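Hydrolase (Rhizobium meliloti, PDB 5HOE) is an octameric carbohydrate acetylesterase of the SGNH (GDSL-like) hydrolase family, probably hydrolysing acetyl esters of sugars. Local coordinates at residues 23-35 and 201-213. Sequence-based numbering, arbitrary orientation.
Sequences GDSLTWGWIPVKE and STDGIDGIHLSAE. With PO4 (phosphate ion), chain E.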
# COMPACT_ATOMS: atom_id res chain seq x y z
N GLY A 23 -1.69 22.72 -17.41
CA GLY A 23 -1.55 23.74 -16.40
C GLY A 23 -2.53 23.64 -15.25
O GLY A 23 -3.24 22.63 -15.06
N ASP A 24 -2.58 24.73 -14.47
CA ASP A 24 -3.41 24.89 -13.28
C ASP A 24 -4.52 25.92 -13.57
O ASP A 24 -4.96 26.02 -14.73
CB ASP A 24 -2.53 25.20 -12.08
CG ASP A 24 -1.70 26.45 -12.26
OD1 ASP A 24 -2.09 27.38 -13.01
OD2 ASP A 24 -0.63 26.51 -11.61
N SER A 25 -4.99 26.64 -12.54
CA SER A 25 -6.05 27.63 -12.74
C SER A 25 -5.65 28.72 -13.74
O SER A 25 -6.53 29.33 -14.37
CB SER A 25 -6.44 28.29 -11.42
OG SER A 25 -5.32 28.92 -10.83
N LEU A 26 -4.35 29.02 -13.85
CA LEU A 26 -3.96 30.04 -14.82
C LEU A 26 -4.25 29.59 -16.24
O LEU A 26 -4.48 30.43 -17.13
CB LEU A 26 -2.47 30.36 -14.71
CG LEU A 26 -1.93 30.74 -13.34
CD1 LEU A 26 -0.41 30.91 -13.39
CD2 LEU A 26 -2.64 31.99 -12.83
N THR A 27 -4.27 28.28 -16.48
CA THR A 27 -4.57 27.70 -17.78
C THR A 27 -6.06 27.38 -17.92
O THR A 27 -6.66 27.66 -18.96
CB THR A 27 -3.69 26.47 -18.00
OG1 THR A 27 -2.30 26.88 -18.01
CG2 THR A 27 -4.00 25.80 -19.31
N TRP A 28 -6.67 26.81 -16.88
CA TRP A 28 -8.12 26.62 -16.87
C TRP A 28 -8.85 27.95 -17.10
O TRP A 28 -9.84 28.01 -17.84
CB TRP A 28 -8.56 26.00 -15.53
CG TRP A 28 -10.05 25.71 -15.47
CD1 TRP A 28 -10.71 24.69 -16.09
CD2 TRP A 28 -11.05 26.46 -14.74
NE1 TRP A 28 -12.05 24.75 -15.80
CE2 TRP A 28 -12.29 25.83 -14.99
CE3 TRP A 28 -11.02 27.61 -13.93
CZ2 TRP A 28 -13.49 26.30 -14.45
CZ3 TRP A 28 -12.22 28.07 -13.40
CH2 TRP A 28 -13.44 27.42 -13.67
N GLY A 29 -8.38 29.02 -16.46
CA GLY A 29 -8.95 30.34 -16.67
C GLY A 29 -9.82 30.81 -15.52
O GLY A 29 -10.96 31.25 -15.72
N TRP A 30 -9.27 30.75 -14.31
CA TRP A 30 -9.95 31.21 -13.11
C TRP A 30 -10.08 32.73 -13.12
O TRP A 30 -9.08 33.45 -13.12
CB TRP A 30 -9.12 30.77 -11.90
CG TRP A 30 -9.66 31.16 -10.54
CD1 TRP A 30 -9.71 32.40 -10.01
CD2 TRP A 30 -10.16 30.27 -9.54
NE1 TRP A 30 -10.24 32.35 -8.74
CE2 TRP A 30 -10.53 31.05 -8.43
CE3 TRP A 30 -10.35 28.88 -9.49
CZ2 TRP A 30 -11.08 30.49 -7.27
CZ3 TRP A 30 -10.91 28.33 -8.35
CH2 TRP A 30 -11.26 29.14 -7.26
N ILE A 31 -11.30 33.22 -13.02
CA ILE A 31 -11.52 34.67 -12.99
C ILE A 31 -11.32 35.17 -11.57
O ILE A 31 -12.05 34.75 -10.66
CB ILE A 31 -12.94 35.04 -13.46
CG1 ILE A 31 -13.19 34.54 -14.88
CG2 ILE A 31 -13.14 36.57 -13.39
CD1 ILE A 31 -14.65 34.71 -15.34
N PRO A 32 -10.39 36.07 -11.31
CA PRO A 32 -10.23 36.55 -9.93
C PRO A 32 -11.45 37.35 -9.49
O PRO A 32 -11.98 38.15 -10.25
CB PRO A 32 -8.97 37.41 -9.99
CG PRO A 32 -8.78 37.76 -11.41
CD PRO A 32 -9.45 36.72 -12.25
N VAL A 33 -11.88 37.13 -8.24
CA VAL A 33 -13.11 37.77 -7.75
C VAL A 33 -12.96 38.17 -6.28
O VAL A 33 -12.25 37.53 -5.50
CB VAL A 33 -14.38 36.90 -7.94
CG1 VAL A 33 -14.70 36.70 -9.43
CG2 VAL A 33 -14.27 35.57 -7.21
N LYS A 34 -13.70 39.23 -5.90
CA LYS A 34 -13.53 39.81 -4.58
C LYS A 34 -13.87 38.84 -3.46
O LYS A 34 -13.26 38.89 -2.39
CB LYS A 34 -14.38 41.08 -4.44
CG LYS A 34 -15.90 40.84 -4.40
CD LYS A 34 -16.65 41.98 -3.71
CE LYS A 34 -16.57 43.28 -4.48
NZ LYS A 34 -15.27 44.01 -4.31
N GLU A 35 -14.84 37.94 -3.68
CA GLU A 35 -15.22 36.94 -2.68
C GLU A 35 -14.25 35.76 -2.63
O GLU A 35 -14.48 34.81 -1.87
CB GLU A 35 -16.62 36.39 -2.99
CG GLU A 35 -17.60 37.31 -3.75
CD GLU A 35 -18.63 37.97 -2.85
OE1 GLU A 35 -19.10 37.31 -1.89
OE2 GLU A 35 -18.97 39.15 -3.11
N SER A 201 2.58 40.16 -15.31
CA SER A 201 2.61 40.05 -13.86
C SER A 201 1.28 39.46 -13.39
O SER A 201 0.29 39.46 -14.12
CB SER A 201 2.86 41.41 -13.19
OG SER A 201 1.79 42.30 -13.37
N THR A 202 1.28 38.95 -12.16
CA THR A 202 0.03 38.50 -11.56
C THR A 202 -0.78 39.73 -11.16
O THR A 202 -0.44 40.40 -10.18
CB THR A 202 0.34 37.64 -10.33
OG1 THR A 202 1.13 36.51 -10.73
CG2 THR A 202 -0.94 37.14 -9.67
N ASP A 203 -1.85 40.03 -11.90
CA ASP A 203 -2.57 41.28 -11.75
C ASP A 203 -3.99 41.13 -11.21
O ASP A 203 -4.70 42.15 -11.08
CB ASP A 203 -2.57 42.07 -13.07
CG ASP A 203 -3.31 41.38 -14.20
OD1 ASP A 203 -3.59 40.18 -14.12
OD2 ASP A 203 -3.58 42.08 -15.21
N GLY A 204 -4.43 39.91 -10.90
CA GLY A 204 -5.78 39.73 -10.40
C GLY A 204 -5.93 40.21 -8.97
O GLY A 204 -4.98 40.22 -8.19
N ILE A 205 -7.17 40.59 -8.62
CA ILE A 205 -7.44 41.19 -7.31
C ILE A 205 -7.07 40.26 -6.16
O ILE A 205 -6.75 40.72 -5.06
CB ILE A 205 -8.90 41.70 -7.21
CG1 ILE A 205 -9.17 42.34 -5.84
CG2 ILE A 205 -9.89 40.58 -7.50
CD1 ILE A 205 -8.14 43.38 -5.42
N ASP A 206 -7.08 38.94 -6.39
CA ASP A 206 -6.76 38.00 -5.33
C ASP A 206 -5.26 37.77 -5.12
O ASP A 206 -4.90 37.10 -4.15
CB ASP A 206 -7.49 36.65 -5.52
CG ASP A 206 -7.19 35.97 -6.85
OD1 ASP A 206 -6.22 36.35 -7.55
OD2 ASP A 206 -7.93 35.01 -7.19
N GLY A 207 -4.37 38.34 -5.96
CA GLY A 207 -2.94 38.13 -5.86
C GLY A 207 -2.43 36.83 -6.44
O GLY A 207 -1.24 36.51 -6.26
N ILE A 208 -3.29 36.05 -7.12
CA ILE A 208 -2.95 34.71 -7.62
C ILE A 208 -3.28 34.58 -9.11
O ILE A 208 -2.48 34.08 -9.90
CB ILE A 208 -3.69 33.63 -6.81
CG1 ILE A 208 -3.27 33.65 -5.34
CG2 ILE A 208 -3.43 32.24 -7.39
CD1 ILE A 208 -4.30 33.09 -4.40
N HIS A 209 -4.46 35.02 -9.51
CA HIS A 209 -4.94 34.81 -10.86
C HIS A 209 -4.79 36.07 -11.71
O HIS A 209 -4.28 37.10 -11.25
CB HIS A 209 -6.37 34.25 -10.81
CG HIS A 209 -6.49 33.03 -9.95
ND1 HIS A 209 -7.04 33.05 -8.68
CD2 HIS A 209 -6.11 31.75 -10.16
CE1 HIS A 209 -7.00 31.84 -8.16
NE2 HIS A 209 -6.42 31.03 -9.03
N LEU A 210 -5.19 35.97 -12.98
CA LEU A 210 -4.87 36.97 -14.00
C LEU A 210 -6.13 37.55 -14.63
O LEU A 210 -7.18 36.92 -14.68
CB LEU A 210 -3.99 36.35 -15.09
CG LEU A 210 -2.80 35.48 -14.71
CD1 LEU A 210 -2.22 34.84 -15.96
CD2 LEU A 210 -1.78 36.32 -14.00
N SER A 211 -6.00 38.79 -15.10
CA SER A 211 -7.05 39.45 -15.87
C SER A 211 -7.10 38.91 -17.29
O SER A 211 -6.15 38.29 -17.78
CB SER A 211 -6.78 40.95 -15.91
OG SER A 211 -5.68 41.26 -16.74
N ALA A 212 -8.21 39.18 -17.97
CA ALA A 212 -8.34 38.77 -19.37
C ALA A 212 -7.25 39.39 -20.24
O ALA A 212 -6.65 38.70 -21.09
CB ALA A 212 -9.73 39.13 -19.91
N GLU A 213 -6.99 40.70 -20.07
CA GLU A 213 -6.00 41.33 -20.95
C GLU A 213 -4.62 40.72 -20.75
O GLU A 213 -3.84 40.59 -21.72
CB GLU A 213 -5.99 42.86 -20.79
CG GLU A 213 -5.66 43.41 -19.41
CD GLU A 213 -4.17 43.54 -19.12
OE1 GLU A 213 -3.82 43.74 -17.94
OE2 GLU A 213 -3.34 43.48 -20.06
P PO4 E . -4.84 27.83 -8.39
O1 PO4 E . -4.43 26.81 -9.41
O2 PO4 E . -3.77 28.88 -8.27
O3 PO4 E . -6.20 28.47 -8.55
O4 PO4 E . -5.08 27.18 -7.06
O HOH W 1 -6.35 33.25 -13.75
O HOH W 2 -10.61 34.70 -7.03
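G204 CA packs on P32, 3.7 Å from its ring carbon CG; a side chain on this glycine would run into the proline. The type I turn from G204 to G207 then lays I205 along the outer margin, its branch CG2 packing on P32 CB and on the backbone of V33. D206 is the residue that pins the turn. Its carboxylate is turned back over the chain, CG lying between backbone N and carbonyl carbon (chi1 58°): OD1 accepts from I208 N, closing an Asx turn, and from H209 N, completing an Asx motif, while OD2 accepts the N-H of H209 ND1 at 2.6 Å, on its syn side and nearly in the imidazole plane. A water joins OD2 to W30 NE1 and V33 N. With an alanine in place of D206, H209 ND1 would probably lose its acceptor and the turn its two OD1 bonds, leaving the imidazole freer to rotate. I208 places CG2 over the centre of one face of the H209 ring; on the opposite face lies the five-membered ring of W30 in a face-to-face stack, centroids 3.5 Å apart and planes at 18°. Clamped this way, H209 directs NE2 to S25, 3.0 Å from its OG, and donates to phosphate O3 at 2.6 Å. The grouping of S25, H209 and D206 fits the Ser-His-Asp triad of SGNH hydrolases, with S25 in the GDSL sequence; S25 N, A69 N and N108 ND2 bind the phosphate as an oxyanion hole probably would. L210 meets L26 at about a right angle, CG 4.0 Å from L26 CD2, an apolar contact beside the H209 ring, and a second water links its N to W30 O. L26 also packs on M104 of strand 100-104, so the contact ties the turn after strand 17-23, with its short helix 25-28, to the loop that leads into helix 212-229.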